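Local coordinates for protein probable CoA-transferase alpha subunit (Rhodococcus jostii, PDB 6COJ) that probably serves as the alpha subunit of a CoA-transferase-family enzyme and binds a coenzyme A thioester of a spirocyclic lactone, at residues A[14-19]-A[237-242]; A[286-291]-A[298-303]. The protein carries 1 engineered substitution. All coordinates share one frame; numbering follows the deposited sequence.

Interaction 1 of 2, residues A[14-19]-A[237-242]; sequences VSKRDK and LNRMMV. With SO4 (sulfate ion), chain D.
Lys16 and Arg239 meet with their side chains crossed at about a right angle, the lysine methylenes laid over one face of the guanidinium. Lys16 CD sits 3.6 Å from Arg239 NE, and Lys16 CE lies 3.8 Å from Arg239 CZ, so on this face it is hydrocarbon, offset toward the rim, that meets the flat group. The lysine chain bends at its end (chi4 65°), leaving Lys16 NZ 5.1 Å from Arg239 NH2; that amine is instead hydrogen-bonded to the backbone of another protein chain. Arg239 bends at chi3 (-72°), and the neighbouring protein takes its NE in a salt bridge to an acidic side chain and its NH1 and NH2 in hydrogen bonds to backbone atoms, which should hold the guanidinium's orientation.

Lys19 reaches across differently, fully extended beyond CG, to donate from Lys19 NZ to Val242 O at 2.8 Å. The donor is tilted 28° from the carbonyl plane. Arg239 O is also close to the amine, but the angle is too poor for a hydrogen bond. His190 O and an acidic side chain of another protein chain also bind this buried ammonium. Within 237-242, Asn238 OD1 accepts from Met240 N at 3.0 Å, an Asx turn. Ser15 OG donates to O3 of a sulfate, probably from the crystallisation liquor, that also bonds Lys189 NZ.

Segment 14-19 precedes helix 23-28, and the Lys19 backbone bonds to Val245 of strand 244-247, outermost in the parallel sheet within this chain. Segment 237-242 links strand 235-237 to that strand, with Val242 packed on Val215 of strand 213-217.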
# COMPACT_ATOMS: atom_id res chain seq x y z
N VAL A 14 20.80 -27.01 12.29
CA VAL A 14 20.62 -25.82 11.46
C VAL A 14 19.14 -25.58 11.19
O VAL A 14 18.58 -26.13 10.24
CB VAL A 14 21.43 -25.92 10.15
CG1 VAL A 14 21.30 -24.64 9.35
CG2 VAL A 14 22.88 -26.24 10.45
N SER A 15 18.50 -24.76 12.03
CA SER A 15 17.06 -24.54 11.94
C SER A 15 16.75 -23.07 12.16
O SER A 15 17.47 -22.35 12.85
CB SER A 15 16.29 -25.35 12.99
OG SER A 15 16.38 -26.74 12.72
N LYS A 16 15.63 -22.64 11.57
CA LYS A 16 15.10 -21.32 11.84
C LYS A 16 14.62 -21.24 13.29
O LYS A 16 14.27 -22.25 13.90
CB LYS A 16 13.91 -21.03 10.92
CG LYS A 16 14.23 -21.02 9.43
CD LYS A 16 12.96 -20.88 8.60
CE LYS A 16 13.22 -21.00 7.11
NZ LYS A 16 13.72 -22.35 6.71
N ARG A 17 14.61 -20.03 13.84
CA ARG A 17 14.28 -19.86 15.25
C ARG A 17 12.83 -20.28 15.53
O ARG A 17 11.91 -19.93 14.79
CB ARG A 17 14.50 -18.42 15.69
CG ARG A 17 14.34 -18.25 17.20
CD ARG A 17 14.89 -16.94 17.73
NE ARG A 17 14.06 -15.79 17.37
CZ ARG A 17 12.99 -15.40 18.06
NH1 ARG A 17 12.60 -16.07 19.14
NH2 ARG A 17 12.30 -14.33 17.67
N ASP A 18 12.65 -21.04 16.62
CA ASP A 18 11.32 -21.40 17.10
C ASP A 18 10.82 -20.27 17.99
O ASP A 18 11.36 -20.05 19.08
CB ASP A 18 11.41 -22.71 17.89
CG ASP A 18 10.06 -23.21 18.39
OD1 ASP A 18 9.04 -22.53 18.22
OD2 ASP A 18 10.04 -24.32 18.97
N LYS A 19 9.78 -19.57 17.54
CA LYS A 19 9.29 -18.38 18.22
C LYS A 19 8.07 -18.63 19.09
O LYS A 19 7.50 -17.67 19.63
CB LYS A 19 8.99 -17.29 17.19
CG LYS A 19 10.18 -16.95 16.31
CD LYS A 19 9.85 -15.86 15.30
CE LYS A 19 11.04 -15.58 14.42
NZ LYS A 19 10.65 -14.67 13.29
N LEU A 237 2.09 -11.71 7.17
CA LEU A 237 3.31 -11.61 7.96
C LEU A 237 4.33 -12.62 7.46
O LEU A 237 3.99 -13.79 7.24
CB LEU A 237 3.04 -11.87 9.45
CG LEU A 237 1.98 -11.01 10.15
CD1 LEU A 237 1.99 -11.25 11.66
CD2 LEU A 237 2.14 -9.54 9.87
N ASN A 238 5.56 -12.17 7.31
CA ASN A 238 6.70 -13.04 7.05
C ASN A 238 7.60 -13.07 8.28
O ASN A 238 7.33 -12.39 9.28
CB ASN A 238 7.41 -12.63 5.74
CG ASN A 238 8.05 -11.26 5.82
OD1 ASN A 238 8.69 -10.91 6.81
ND2 ASN A 238 7.86 -10.46 4.78
N ARG A 239 8.68 -13.85 8.22
CA ARG A 239 9.46 -14.09 9.43
C ARG A 239 10.16 -12.84 9.94
O ARG A 239 10.47 -12.77 11.13
CB ARG A 239 10.48 -15.21 9.22
CG ARG A 239 9.88 -16.59 9.10
CD ARG A 239 10.96 -17.68 9.02
NE ARG A 239 11.65 -17.68 7.73
CZ ARG A 239 12.90 -17.27 7.54
NH1 ARG A 239 13.63 -16.82 8.55
NH2 ARG A 239 13.42 -17.31 6.32
N MET A 240 10.41 -11.85 9.07
CA MET A 240 11.07 -10.61 9.49
C MET A 240 10.13 -9.67 10.21
O MET A 240 10.56 -8.56 10.57
CB MET A 240 11.56 -9.83 8.28
CG MET A 240 12.35 -10.62 7.33
SD MET A 240 13.17 -9.55 6.18
CE MET A 240 11.86 -9.12 5.06
N MET A 241 8.87 -10.05 10.38
CA MET A 241 7.88 -9.16 10.96
C MET A 241 7.37 -9.62 12.32
O MET A 241 6.47 -8.97 12.87
CB MET A 241 6.69 -9.02 10.00
CG MET A 241 7.10 -8.46 8.64
SD MET A 241 5.84 -8.61 7.36
CE MET A 241 4.63 -7.41 7.91
N VAL A 242 7.92 -10.71 12.87
CA VAL A 242 7.37 -11.35 14.07
C VAL A 242 8.52 -11.79 14.96
O VAL A 242 9.50 -12.37 14.50
CB VAL A 242 6.52 -12.57 13.68
CG1 VAL A 242 6.07 -13.33 14.94
CG2 VAL A 242 5.32 -12.14 12.85
S SO4 D . 12.39 -26.55 12.00
O1 SO4 D . 12.06 -26.86 13.38
O2 SO4 D . 12.63 -25.11 11.87
O3 SO4 D . 13.59 -27.28 11.62
O4 SO4 D . 11.28 -26.93 11.13

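Interaction 2 of 2, residues A[286-291]-A[298-303]; sequences ATYLSG and AAVKKF
Tyr288 carries most of this contact, its ring reaching from the end of one helix to Ala299 and Phe303 of the next. Ala299 CB lies 3.6 Å from Tyr288 CE1, approaching the ring obliquely. The backbone of the second helix comes in differently: Val300 N is at the ring edge, near its plane, 4.0 Å from Tyr288 CE1. Farther out, Val300 CG2 makes a looser apolar contact with Tyr288 CD1 at 4.2 Å. The phenol oxygen ends beside Phe303, with Tyr288 OH 3.3 Å from Phe303 CD2 and 3.5 Å from Phe303 CB; the two aromatic side chains cross at about a right angle.

The two side chains are brought together with Tyr288 CG opposite its carbonyl carbon (chi1 -59°) and Phe303 CG opposite its own backbone N (chi1 -180°). Thr287, the preceding residue, also touches the tyrosine ring: its CG2 lies over one face, offset toward the rim, and Thr287 O is 3.7 Å from Ala299 CB. The threonine hydroxyl is hydrogen-bonded to Gln283 O one turn back in the same helix.

The next shell is aromatic. Phe267, on helix 265-274, meets both Tyr288 and Phe303 edge-to-face, bridging the two rings from a third helix. Phe284 adds a further ring against Tyr288, and His270 one against Phe303. Just past the helix end, Leu289 touches Arg52 and Leu55 of helix 48-56.

This is the packing of two consecutive helices, 278-288 and 293-306, joined by a four-residue connection; the small Ala299, whose CA is 6.4 Å from Tyr288 CA, probably allows the ring to lie close to the second helix. Helix 265-274 completes a three-helix cluster near the C-terminus.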
# COMPACT_ATOMS: atom_id res chain seq x y z
N ALA A 286 -14.20 -10.96 38.76
CA ALA A 286 -14.10 -12.22 39.50
C ALA A 286 -14.37 -13.42 38.60
O ALA A 286 -13.69 -14.45 38.71
CB ALA A 286 -15.05 -12.21 40.70
N THR A 287 -15.35 -13.30 37.71
CA THR A 287 -15.74 -14.44 36.89
C THR A 287 -14.82 -14.63 35.68
O THR A 287 -14.50 -15.77 35.33
CB THR A 287 -17.20 -14.30 36.44
OG1 THR A 287 -18.05 -14.27 37.59
CG2 THR A 287 -17.61 -15.47 35.55
N TYR A 288 -14.39 -13.54 35.04
CA TYR A 288 -13.73 -13.64 33.74
C TYR A 288 -12.26 -13.25 33.72
O TYR A 288 -11.51 -13.77 32.90
CB TYR A 288 -14.49 -12.82 32.68
CG TYR A 288 -15.90 -13.29 32.52
CD1 TYR A 288 -16.19 -14.44 31.80
CD2 TYR A 288 -16.95 -12.63 33.14
CE1 TYR A 288 -17.48 -14.91 31.69
CE2 TYR A 288 -18.25 -13.09 33.03
CZ TYR A 288 -18.51 -14.23 32.30
OH TYR A 288 -19.80 -14.69 32.19
N LEU A 289 -11.82 -12.35 34.60
CA LEU A 289 -10.50 -11.74 34.46
C LEU A 289 -9.57 -12.03 35.63
O LEU A 289 -8.53 -11.37 35.76
CB LEU A 289 -10.62 -10.23 34.23
CG LEU A 289 -11.54 -9.77 33.09
CD1 LEU A 289 -11.61 -8.25 33.03
CD2 LEU A 289 -11.05 -10.34 31.76
N SER A 290 -9.89 -13.00 36.49
CA SER A 290 -9.09 -13.26 37.68
C SER A 290 -8.31 -14.56 37.61
O SER A 290 -7.67 -14.95 38.60
CB SER A 290 -9.96 -13.21 38.93
OG SER A 290 -10.52 -11.91 39.09
N GLY A 291 -8.34 -15.26 36.48
CA GLY A 291 -7.64 -16.50 36.28
C GLY A 291 -6.85 -16.49 34.98
O GLY A 291 -6.40 -15.44 34.51
N ALA A 298 -13.41 -21.06 29.63
CA ALA A 298 -14.43 -21.90 30.25
C ALA A 298 -15.61 -21.06 30.72
O ALA A 298 -16.77 -21.47 30.55
CB ALA A 298 -13.81 -22.66 31.43
N ALA A 299 -15.35 -19.89 31.30
CA ALA A 299 -16.44 -19.07 31.81
C ALA A 299 -17.27 -18.49 30.68
O ALA A 299 -18.49 -18.34 30.80
CB ALA A 299 -15.87 -17.94 32.68
N VAL A 300 -16.62 -18.16 29.57
CA VAL A 300 -17.34 -17.65 28.41
C VAL A 300 -18.23 -18.73 27.81
O VAL A 300 -19.36 -18.45 27.38
CB VAL A 300 -16.33 -17.08 27.41
CG1 VAL A 300 -16.84 -17.19 25.99
CG2 VAL A 300 -15.99 -15.65 27.81
N LYS A 301 -17.74 -19.97 27.78
CA LYS A 301 -18.57 -21.06 27.29
C LYS A 301 -19.78 -21.28 28.18
O LYS A 301 -20.90 -21.49 27.70
CB LYS A 301 -17.73 -22.34 27.20
CG LYS A 301 -18.47 -23.53 26.62
CD LYS A 301 -17.64 -24.80 26.74
CE LYS A 301 -18.51 -26.04 26.65
NZ LYS A 301 -17.76 -27.22 26.13
N LYS A 302 -19.59 -21.19 29.50
CA LYS A 302 -20.69 -21.35 30.44
C LYS A 302 -21.72 -20.24 30.27
O LYS A 302 -22.93 -20.50 30.30
CB LYS A 302 -20.12 -21.40 31.86
CG LYS A 302 -21.11 -21.41 33.00
CD LYS A 302 -20.35 -21.47 34.32
CE LYS A 302 -21.28 -21.42 35.52
NZ LYS A 302 -21.91 -20.07 35.66
N PHE A 303 -21.26 -19.01 30.05
CA PHE A 303 -22.18 -17.89 29.82
C PHE A 303 -23.06 -18.13 28.60
O PHE A 303 -24.28 -17.92 28.63
CB PHE A 303 -21.36 -16.60 29.65
CG PHE A 303 -22.20 -15.37 29.40
CD1 PHE A 303 -22.55 -14.99 28.12
CD2 PHE A 303 -22.64 -14.59 30.47
CE1 PHE A 303 -23.32 -13.86 27.89
CE2 PHE A 303 -23.41 -13.46 30.25
CZ PHE A 303 -23.75 -13.09 28.96

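Overall arrangement
Interactions 1 and 2 lie in separate regions of one chain, their centres 34 Å apart and their nearest atoms about 20 Å apart, and they do not touch. Each is centred about 22 Å from the centre of the chain. They follow in series: interaction 1 brings the N-terminal residues 14-19 to the loop before strand 244-247, an outermost strand of the parallel sheet within this chain, and interaction 2 opens later, between helices 278-288 and 293-306. They share no helix or strand. Their surroundings also differ, since another protein chain reaches interaction 1, whereas no other protein chain of the assembly touches the two segments of interaction 2, which joins helices within the C-terminal region.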